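Local coordinates for protein SeqA (Vibrio cholerae, PDB 3SK7) that binds pairs of hemimethylated GATC sites in the replication origin and so keeps a newly replicated origin from firing again within the same cell cycle, at residues Leu29-Leu34 and Lys73-Thr78; Ala40-Ala45 and Val100-Pro105; Thr69-Ala74 and Val82-Asn87. All blocks are in the same frame, centred on the assembly; numbering follows the deposited sequence. Where two conformers were deposited one is given.

Contact 1: Leu29-Leu34 and Lys73-Thr78; sequences LILSTL and KAIPNT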
loop_
_atom_site.group_PDB
_atom_site.type_symbol
_atom_site.label_atom_id
_atom_site.label_comp_id
_atom_site.label_asym_id
_atom_site.label_seq_id
_atom_site.Cartn_x
_atom_site.Cartn_y
_atom_site.Cartn_z
ATOM N N LEU A 29 -3.625 0.085 -5.598
ATOM C CA LEU A 29 -3.618 -1.271 -6.110
ATOM C C LEU A 29 -2.461 -2.080 -5.514
ATOM O O LEU A 29 -2.601 -3.258 -5.232
ATOM C CB LEU A 29 -3.569 -1.271 -7.635
ATOM C CG LEU A 29 -3.610 -2.628 -8.327
ATOM C CD1 LEU A 29 -4.776 -3.465 -7.838
ATOM C CD2 LEU A 29 -3.682 -2.444 -9.830
ATOM N N ILE A 30 -1.328 -1.440 -5.310
ATOM C CA ILE A 30 -0.217 -2.096 -4.622
ATOM C C ILE A 30 -0.625 -2.549 -3.209
ATOM O O ILE A 30 -0.397 -3.717 -2.821
ATOM C CB ILE A 30 0.994 -1.164 -4.543
ATOM C CG1 ILE A 30 1.708 -1.097 -5.890
ATOM C CG2 ILE A 30 1.998 -1.626 -3.478
ATOM C CD1 ILE A 30 2.625 0.107 -6.056
ATOM N N LEU A 31 -1.246 -1.645 -2.448
ATOM C CA LEU A 31 -1.715 -2.006 -1.111
ATOM C C LEU A 31 -2.773 -3.117 -1.146
ATOM O O LEU A 31 -2.710 -4.070 -0.363
ATOM C CB LEU A 31 -2.241 -0.794 -0.376
ATOM C CG LEU A 31 -1.205 0.281 -0.039
ATOM C CD1 LEU A 31 -1.904 1.559 0.374
ATOM C CD2 LEU A 31 -0.268 -0.177 1.046
ATOM N N SER A 32 -3.731 -3.007 -2.057
ATOM C CA SER A 32 -4.754 -4.044 -2.168
ATOM C C SER A 32 -4.112 -5.385 -2.455
ATOM O O SER A 32 -4.556 -6.427 -1.943
ATOM C CB SER A 32 -5.745 -3.727 -3.292
ATOM O OG SER A 32 -6.542 -2.583 -3.014
ATOM N N THR A 33 -3.102 -5.365 -3.312
ATOM C CA THR A 33 -2.448 -6.598 -3.733
ATOM C C THR A 33 -1.650 -7.224 -2.590
ATOM O O THR A 33 -1.662 -8.441 -2.403
ATOM C CB THR A 33 -1.550 -6.363 -4.938
ATOM O OG1 THR A 33 -2.331 -5.903 -6.044
ATOM C CG2 THR A 33 -0.846 -7.650 -5.351
ATOM N N LEU A 34 -0.957 -6.388 -1.824
ATOM C CA LEU A 34 -0.205 -6.879 -0.672
ATOM C C LEU A 34 -1.135 -7.563 0.301
ATOM O O LEU A 34 -0.806 -8.625 0.862
ATOM C CB LEU A 34 0.546 -5.734 0.013
ATOM C CG LEU A 34 1.754 -5.208 -0.761
ATOM C CD1 LEU A 34 2.196 -3.898 -0.175
ATOM C CD2 LEU A 34 2.900 -6.175 -0.741
ATOM N N LYS A 73 -8.743 7.293 2.668
ATOM C CA LYS A 73 -9.419 6.560 1.606
ATOM C C LYS A 73 -9.407 5.056 1.886
ATOM O O LYS A 73 -8.424 4.520 2.405
ATOM C CB LYS A 73 -8.717 6.843 0.277
ATOM C CG LYS A 73 -9.447 6.377 -0.963
ATOM C CD LYS A 73 -8.676 6.795 -2.216
ATOM C CE LYS A 73 -9.525 6.708 -3.465
ATOM N NZ LYS A 73 -8.774 7.232 -4.637
ATOM N N ALA A 74 -10.473 4.365 1.504
ATOM C CA ALA A 74 -10.551 2.935 1.672
ATOM C C ALA A 74 -9.652 2.236 0.687
ATOM O O ALA A 74 -9.604 2.609 -0.497
ATOM C CB ALA A 74 -11.982 2.470 1.504
ATOM N N ILE A 75 -8.918 1.248 1.189
ATOM C CA ILE A 75 -8.111 0.402 0.324
ATOM C C ILE A 75 -8.993 -0.695 -0.264
ATOM O O ILE A 75 -9.523 -1.526 0.442
ATOM C CB ILE A 75 -6.938 -0.221 1.079
ATOM C CG1 ILE A 75 -6.075 0.872 1.682
ATOM C CG2 ILE A 75 -6.084 -1.057 0.149
ATOM C CD1 ILE A 75 -5.006 0.352 2.656
ATOM N N PRO A 76 -9.198 -0.657 -1.577
ATOM C CA PRO A 76 -10.169 -1.566 -2.184
ATOM C C PRO A 76 -9.942 -3.047 -1.870
ATOM O O PRO A 76 -8.789 -3.506 -1.817
ATOM C CB PRO A 76 -9.985 -1.313 -3.691
ATOM C CG PRO A 76 -9.497 0.066 -3.780
ATOM C CD PRO A 76 -8.596 0.248 -2.562
ATOM N N ASN A 77 -11.039 -3.761 -1.628
ATOM C CA ASN A 77 -11.011 -5.185 -1.354
ATOM C C ASN A 77 -10.284 -5.504 -0.055
ATOM O O ASN A 77 -9.777 -6.590 0.142
ATOM C CB ASN A 77 -10.390 -5.933 -2.530
ATOM C CG ASN A 77 -11.180 -5.750 -3.805
ATOM O OD1 ASN A 77 -10.630 -5.434 -4.859
ATOM N ND2 ASN A 77 -12.485 -5.932 -3.707
ATOM N N THR A 78 -10.256 -4.530 0.837
ATOM C CA THR A 78 -9.707 -4.734 2.181
ATOM C C THR A 78 -10.597 -4.019 3.183
ATOM O O THR A 78 -11.416 -3.191 2.810
ATOM C CB THR A 78 -8.241 -4.179 2.377
ATOM O OG1 THR A 78 -8.293 -2.806 2.690
ATOM C CG2 THR A 78 -7.388 -4.375 1.170
HETATM O O HOH W 1 -7.205 -7.697 -0.918
#
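Ser32 OG donates a hydrogen bond of 2.7 Å to Pro76 O, the shortest polar link between the helix turn Leu29-Leu34 and the loop that follows Lys73 and Ala74. The hydroxyl meets the carbonyl at a C=O...OG angle of 129°, tilted 19° from its plane. With OG anti to its own carbonyl carbon (chi1 -67°), the Ser32 side chain turns back along the helix, where Met28 O of the preceding turn is a second carbonyl partner of OG; the single hydroxyl proton must be shared or alternate between the two. The same oxygen rests against the proline ring, 3.5 Å from Pro76 CD, and against the gamma-methyl of Ile75.

The loop is a type II beta turn from Ile75 to Thr78, and Thr78 OG1 donates to Ile75 O across its open end at 2.9 Å. A water gives one hydrogen bond to Ser32 O and another to Asn77 O, bridging helix and turn beside the direct bond. On the apolar side, the side chains of Leu31 and Ile75 cross at about a right angle: Ile75 CG2 touches Leu31 CB at 3.9 Å, while the two CD1 methyls meet at 4.0 Å.

The turn thus packs against one side of helix 23-37, held through Ser32 and Leu31, while Leu29 and Thr33 of the same helix pack against helix 3-12; strand 73-74 leads into the turn and pairs with strand 81-82.

Contact 2: Ala40-Ala45 and Val100-Pro105; sequences ASFSEA and VRMGFP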
loop_
_atom_site.group_PDB
_atom_site.type_symbol
_atom_site.label_atom_id
_atom_site.label_comp_id
_atom_site.label_asym_id
_atom_site.label_seq_id
_atom_site.Cartn_x
_atom_site.Cartn_y
_atom_site.Cartn_z
ATOM N N ALA A 40 -2.775 -11.576 6.768
ATOM C CA ALA A 40 -2.322 -11.555 8.156
ATOM C C ALA A 40 -1.070 -10.709 8.338
ATOM O O ALA A 40 -0.971 -9.894 9.268
ATOM C CB ALA A 40 -2.057 -12.974 8.651
ATOM N N SER A 41 -0.110 -10.906 7.434
ATOM C CA SER A 41 1.131 -10.158 7.436
ATOM C C SER A 41 0.871 -8.664 7.166
ATOM O O SER A 41 1.431 -7.776 7.816
ATOM C CB SER A 41 2.051 -10.759 6.382
ATOM O OG SER A 41 3.281 -10.111 6.393
ATOM N N PHE A 42 -0.006 -8.403 6.203
ATOM C CA PHE A 42 -0.384 -7.027 5.864
ATOM C C PHE A 42 -1.034 -6.336 7.056
ATOM O O PHE A 42 -0.697 -5.179 7.380
ATOM C CB PHE A 42 -1.336 -7.004 4.674
ATOM C CG PHE A 42 -1.737 -5.628 4.245
ATOM C CD1 PHE A 42 -2.879 -5.028 4.761
ATOM C CD2 PHE A 42 -0.987 -4.934 3.308
ATOM C CE1 PHE A 42 -3.237 -3.773 4.353
ATOM C CE2 PHE A 42 -1.372 -3.679 2.887
ATOM C CZ PHE A 42 -2.484 -3.105 3.402
ATOM N N SER A 43 -1.960 -7.044 7.712
ATOM C CA SER A 43 -2.660 -6.504 8.874
ATOM C C SER A 43 -1.663 -6.123 9.963
ATOM O O SER A 43 -1.732 -5.014 10.537
ATOM C CB SER A 43 -3.669 -7.517 9.413
ATOM O OG SER A 43 -4.350 -7.001 10.550
ATOM N N GLU A 44 -0.738 -7.028 10.253
ATOM C CA GLU A 44 0.239 -6.749 11.303
ATOM C C GLU A 44 1.074 -5.522 10.932
ATOM O O GLU A 44 1.368 -4.660 11.771
ATOM C CB GLU A 44 1.168 -7.944 11.561
ATOM C CG GLU A 44 2.015 -7.783 12.836
ATOM C CD GLU A 44 3.259 -6.914 12.665
ATOM O OE1 GLU A 44 3.811 -6.792 11.535
ATOM O OE2 GLU A 44 3.681 -6.331 13.694
ATOM N N ALA A 45 1.491 -5.459 9.669
ATOM C CA ALA A 45 2.395 -4.415 9.231
ATOM C C ALA A 45 1.777 -3.034 9.213
ATOM O O ALA A 45 2.481 -2.041 9.374
ATOM C CB ALA A 45 2.945 -4.761 7.868
ATOM N N VAL A 100 8.767 -4.043 3.862
ATOM C CA VAL A 100 9.888 -4.480 4.688
ATOM C C VAL A 100 9.391 -5.288 5.880
ATOM O O VAL A 100 9.953 -6.369 6.198
ATOM C CB VAL A 100 10.712 -3.272 5.187
ATOM C CG1 VAL A 100 11.629 -3.687 6.301
ATOM C CG2 VAL A 100 11.526 -2.691 4.062
ATOM N N ARG A 101 8.355 -4.785 6.547
ATOM C CA ARG A 101 7.809 -5.486 7.695
ATOM C C ARG A 101 7.176 -6.834 7.334
ATOM O O ARG A 101 7.239 -7.794 8.119
ATOM C CB ARG A 101 6.812 -4.611 8.401
ATOM C CG ARG A 101 6.250 -5.203 9.629
ATOM C CD ARG A 101 7.296 -5.303 10.718
ATOM N NE ARG A 101 6.638 -5.584 11.979
ATOM C CZ ARG A 101 7.160 -5.333 13.165
ATOM N NH1 ARG A 101 6.450 -5.613 14.233
ATOM N NH2 ARG A 101 8.377 -4.811 13.267
ATOM N N MET A 102 6.595 -6.907 6.140
ATOM C CA MET A 102 6.028 -8.161 5.668
ATOM C C MET A 102 7.081 -9.178 5.226
ATOM O O MET A 102 6.745 -10.314 4.912
ATOM C CB MET A 102 5.069 -7.902 4.491
ATOM C CG MET A 102 3.761 -7.201 4.846
ATOM S SD MET A 102 2.698 -6.899 3.425
ATOM C CE MET A 102 2.100 -8.538 3.047
ATOM N N GLY A 103 8.337 -8.748 5.165
ATOM C CA GLY A 103 9.445 -9.652 4.887
ATOM C C GLY A 103 9.934 -9.730 3.459
ATOM O O GLY A 103 10.701 -10.649 3.121
ATOM N N PHE A 104 9.508 -8.786 2.619
ATOM C CA PHE A 104 9.963 -8.789 1.248
ATOM C C PHE A 104 11.434 -8.370 1.156
ATOM O O PHE A 104 11.937 -7.553 1.915
ATOM C CB PHE A 104 9.122 -7.836 0.405
ATOM C CG PHE A 104 7.748 -8.338 0.098
ATOM C CD1 PHE A 104 7.505 -9.056 -1.056
ATOM C CD2 PHE A 104 6.689 -8.067 0.942
ATOM C CE1 PHE A 104 6.229 -9.497 -1.355
ATOM C CE2 PHE A 104 5.417 -8.512 0.647
ATOM C CZ PHE A 104 5.197 -9.223 -0.514
ATOM N N PRO A 105 12.142 -8.945 0.200
ATOM C CA PRO A 105 13.510 -8.533 -0.090
ATOM C C PRO A 105 13.543 -7.177 -0.792
ATOM O O PRO A 105 12.574 -6.793 -1.466
ATOM C CB PRO A 105 14.022 -9.627 -1.018
ATOM C CG PRO A 105 12.784 -10.178 -1.648
ATOM C CD PRO A 105 11.706 -10.077 -0.608
HETATM O O HOH W 2 4.397 -11.475 3.960
#
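Ser41 and Ala45, one turn apart on helix 39-47, face the C-terminal end of helix 88-101. Ser41 CA lies 5.6 Å from Met102 CA, and Ala45 CA lies 5.7 Å from Arg101 CA. Just beyond, Gly103 leaves the helix with positive phi in a Schellman motif, and the chain runs on to Pro105, the N-cap residue of helix 106-114.

The Met102 side chain reaches across to helix 39-47. Its CG lies 3.3 Å from Ser41 OG and also touches the methyl of Ala45. The chain then bends at the sulfur (chi3 73°), which brings Met102 CE near the backbone N of Phe42 and 4.1 Å from Phe42 CB. The sulfur itself sits at the edge of the Phe42 ring, with Met102 SD 5.5 Å from the ring centroid, a Met-aromatic contact. A water shared by Ser41 OG and Met102 O adds a polar bridge between the segments.

Toward the outside, Glu44 and Arg101 form a side-on, two-nitrogen salt bridge. Arg101 NH1 donates to Glu44 OE2 at 2.9 Å, and Arg101 NE to Glu44 OE1 at 3.1 Å, the latter at an N-H...O angle of 170°. Both oxygens are met on their syn sides, and the carboxylate and guanidinium planes lie only 17° apart. The aliphatic part of Arg101 packs on Ala45 CB, while its guanidinium also makes a cation-pi contact with Phe48.

Chemically the contact is layered, a buried thioether against an aromatic edge beneath a two-bond salt bridge. Two bonds fix the rotation of the guanidinium, and the opposite charges would be expected to keep both groups ionised.

Contact 3: Thr69-Ala74 and Val82-Asn87; sequences TTKPKA and VITNNN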
loop_
_atom_site.group_PDB
_atom_site.type_symbol
_atom_site.label_atom_id
_atom_site.label_comp_id
_atom_site.label_asym_id
_atom_site.label_seq_id
_atom_site.Cartn_x
_atom_site.Cartn_y
_atom_site.Cartn_z
ATOM N N THR A 69 -7.446 16.785 7.979
ATOM C CA THR A 69 -7.089 16.924 6.565
ATOM C C THR A 69 -6.261 15.766 6.021
ATOM O O THR A 69 -5.606 15.898 4.997
ATOM C CB THR A 69 -6.329 18.236 6.306
ATOM O OG1 THR A 69 -5.124 18.270 7.078
ATOM C CG2 THR A 69 -7.215 19.438 6.667
ATOM N N THR A 70 -6.304 14.636 6.701
ATOM C CA THR A 70 -5.602 13.449 6.227
ATOM C C THR A 70 -6.194 12.788 4.970
ATOM O O THR A 70 -5.536 11.945 4.370
ATOM C CB THR A 70 -5.497 12.387 7.325
ATOM O OG1 THR A 70 -6.798 12.050 7.812
ATOM C CG2 THR A 70 -4.661 12.885 8.465
ATOM N N LYS A 71 -7.411 13.153 4.576
ATOM C CA LYS A 71 -8.051 12.599 3.375
ATOM C C LYS A 71 -7.987 11.080 3.330
ATOM O O LYS A 71 -7.464 10.486 2.369
ATOM C CB LYS A 71 -7.426 13.197 2.113
ATOM C CG LYS A 71 -7.548 14.713 2.031
ATOM C CD LYS A 71 -6.946 15.293 0.747
ATOM C CE LYS A 71 -5.477 14.894 0.579
ATOM N NZ LYS A 71 -4.551 16.052 0.315
ATOM N N PRO A 72 -8.486 10.430 4.376
ATOM C CA PRO A 72 -8.460 8.973 4.383
ATOM C C PRO A 72 -9.261 8.383 3.220
ATOM O O PRO A 72 -10.337 8.895 2.868
ATOM C CB PRO A 72 -9.096 8.626 5.726
ATOM C CG PRO A 72 -9.821 9.816 6.139
ATOM C CD PRO A 72 -9.101 10.971 5.596
ATOM N N LYS A 73 -8.743 7.293 2.668
ATOM C CA LYS A 73 -9.419 6.560 1.606
ATOM C C LYS A 73 -9.407 5.056 1.886
ATOM O O LYS A 73 -8.424 4.520 2.405
ATOM C CB LYS A 73 -8.717 6.843 0.277
ATOM C CG LYS A 73 -9.447 6.377 -0.963
ATOM C CD LYS A 73 -8.676 6.795 -2.216
ATOM C CE LYS A 73 -9.525 6.708 -3.465
ATOM N NZ LYS A 73 -8.774 7.232 -4.637
ATOM N N ALA A 74 -10.473 4.365 1.504
ATOM C CA ALA A 74 -10.551 2.935 1.672
ATOM C C ALA A 74 -9.652 2.236 0.687
ATOM O O ALA A 74 -9.604 2.609 -0.497
ATOM C CB ALA A 74 -11.982 2.470 1.504
ATOM N N VAL A 82 -6.337 4.296 4.470
ATOM C CA VAL A 82 -5.014 4.912 4.487
ATOM C C VAL A 82 -5.114 6.408 4.270
ATOM O O VAL A 82 -6.016 6.874 3.583
ATOM C CB VAL A 82 -4.098 4.250 3.435
ATOM C CG1 VAL A 82 -4.591 4.489 2.010
ATOM C CG2 VAL A 82 -2.677 4.714 3.556
ATOM N N ILE A 83 -4.222 7.170 4.888
ATOM C CA ILE A 83 -4.172 8.598 4.654
ATOM C C ILE A 83 -3.562 8.902 3.272
ATOM O O ILE A 83 -2.628 8.229 2.818
ATOM C CB ILE A 83 -3.453 9.358 5.772
ATOM C CG1 ILE A 83 -1.957 9.080 5.766
ATOM C CG2 ILE A 83 -4.062 9.002 7.132
ATOM C CD1 ILE A 83 -1.201 9.939 6.754
ATOM N N THR A 84 -4.127 9.891 2.583
ATOM C CA THR A 84 -3.692 10.225 1.241
ATOM C C THR A 84 -3.317 11.675 1.067
ATOM O O THR A 84 -3.082 12.094 -0.062
ATOM C CB THR A 84 -4.707 9.841 0.166
ATOM O OG1 THR A 84 -5.848 10.704 0.228
ATOM C CG2 THR A 84 -5.158 8.420 0.311
ATOM N N ASN A 85 -3.198 12.413 2.168
ATOM C CA ASN A 85 -2.735 13.805 2.109
ATOM C C ASN A 85 -1.224 13.845 1.979
ATOM O O ASN A 85 -0.519 14.382 2.839
ATOM C CB ASN A 85 -3.136 14.580 3.375
ATOM C CG ASN A 85 -2.388 14.088 4.625
ATOM O OD1 ASN A 85 -1.964 12.936 4.695
ATOM N ND2 ASN A 85 -2.222 14.967 5.604
ATOM N N ASN A 86 -0.711 13.271 0.908
ATOM C CA ASN A 86 0.730 13.120 0.802
ATOM C C ASN A 86 1.181 13.073 -0.650
ATOM O O ASN A 86 0.363 12.901 -1.542
ATOM C CB ASN A 86 1.206 11.866 1.545
ATOM C CG ASN A 86 0.297 10.666 1.331
ATOM O OD1 ASN A 86 -0.092 10.351 0.205
ATOM N ND2 ASN A 86 -0.060 10.002 2.419
ATOM N N ASN A 87 2.478 13.238 -0.857
ATOM C CA ASN A 87 3.065 13.208 -2.182
ATOM C C ASN A 87 3.558 11.803 -2.530
ATOM O O ASN A 87 3.446 10.870 -1.722
ATOM C CB ASN A 87 4.179 14.267 -2.336
ATOM C CG ASN A 87 5.385 14.013 -1.457
ATOM O OD1 ASN A 87 5.505 12.981 -0.811
ATOM N ND2 ASN A 87 6.322 14.974 -1.452
HETATM O O HOH W 3 -2.787 17.055 6.646
#
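The Lys71 side chain crosses Asn85 at a slant, touching Thr84 at its base and Asn85 near its end. Lys71 CB lies 3.5 Å from Thr84 OG1. CG is anti to the carbonyl carbon of Lys71 (chi1 -59°), and CD carries the chain onward to a bend at chi3 that brings Lys71 CE to 3.3 Å from Asn85 CA and also against Asn85 CB. A second bend, at chi4, keeps Lys71 NZ 3.4 Å from the same Asn85 CA, against carbon rather than a polar group of Asn85.

Backbone carbonyls do most of the joining. Thr84 OG1 donates to Lys71 O at 2.7 Å, in the carbonyl plane, and the methyl CG2 of Thr84 rests on Lys73 CB. Thr70 O receives Thr84 N at 3.1 Å, almost in line with the carbonyl bond (173°), and a weak second bond from the N of Asn85, the residue at the centre of an inverse gamma turn. Ile83 CG2 packs on Thr70 CB at 3.7 Å, while Thr70 OG1 is hydrogen-bonded to the carbonyls of Gly67 and Leu63, which must share its proton. Asn86 ND2 donates to Ile83 O from above the carbonyl plane, a bond that braces the chain within its own segment, and Asn87 N-caps helix 88-101.

Toward the strands the pairing becomes regular. Lys73 and Val82 form an antiparallel hydrogen-bonded pair, with both N...O distances, Lys73 N to Val82 O and Val82 N to Lys73 O, at 2.9 Å, and Pro72 CA adds a CA-H...O contact to Val82 O. Strands 73-74 and 81-82 thus make a beta-hairpin, prolonged past its last regular pair by irregular loop bonds, with 73-74 as an outer strand of the small three-stranded antiparallel sheet in the SeqA C-terminal domain.

From the N terminus, helix 23-37 supplies the first side of contact 1 and the next helix, 39-47, the first side of contact 2. Contact 1 closes when the chain reaches 73-78, and contact 2 only at 100-105, so their loops cross. Contact 3, a short closure from 69-74 to 82-87, is nested within the loop of contact 2 and shares Lys73 and Ala74 with contact 1. Phe42 and Met102 of contact 2 pack on Leu31 and Leu34 of helix 23-37, and Val82 of contact 3 packs on Ile75 of contact 1. Helix 23-37 thus touches both the hairpin and the 39-47/88-101 junction; contacts 2 and 3, about 21 Å apart centre to centre, do not touch.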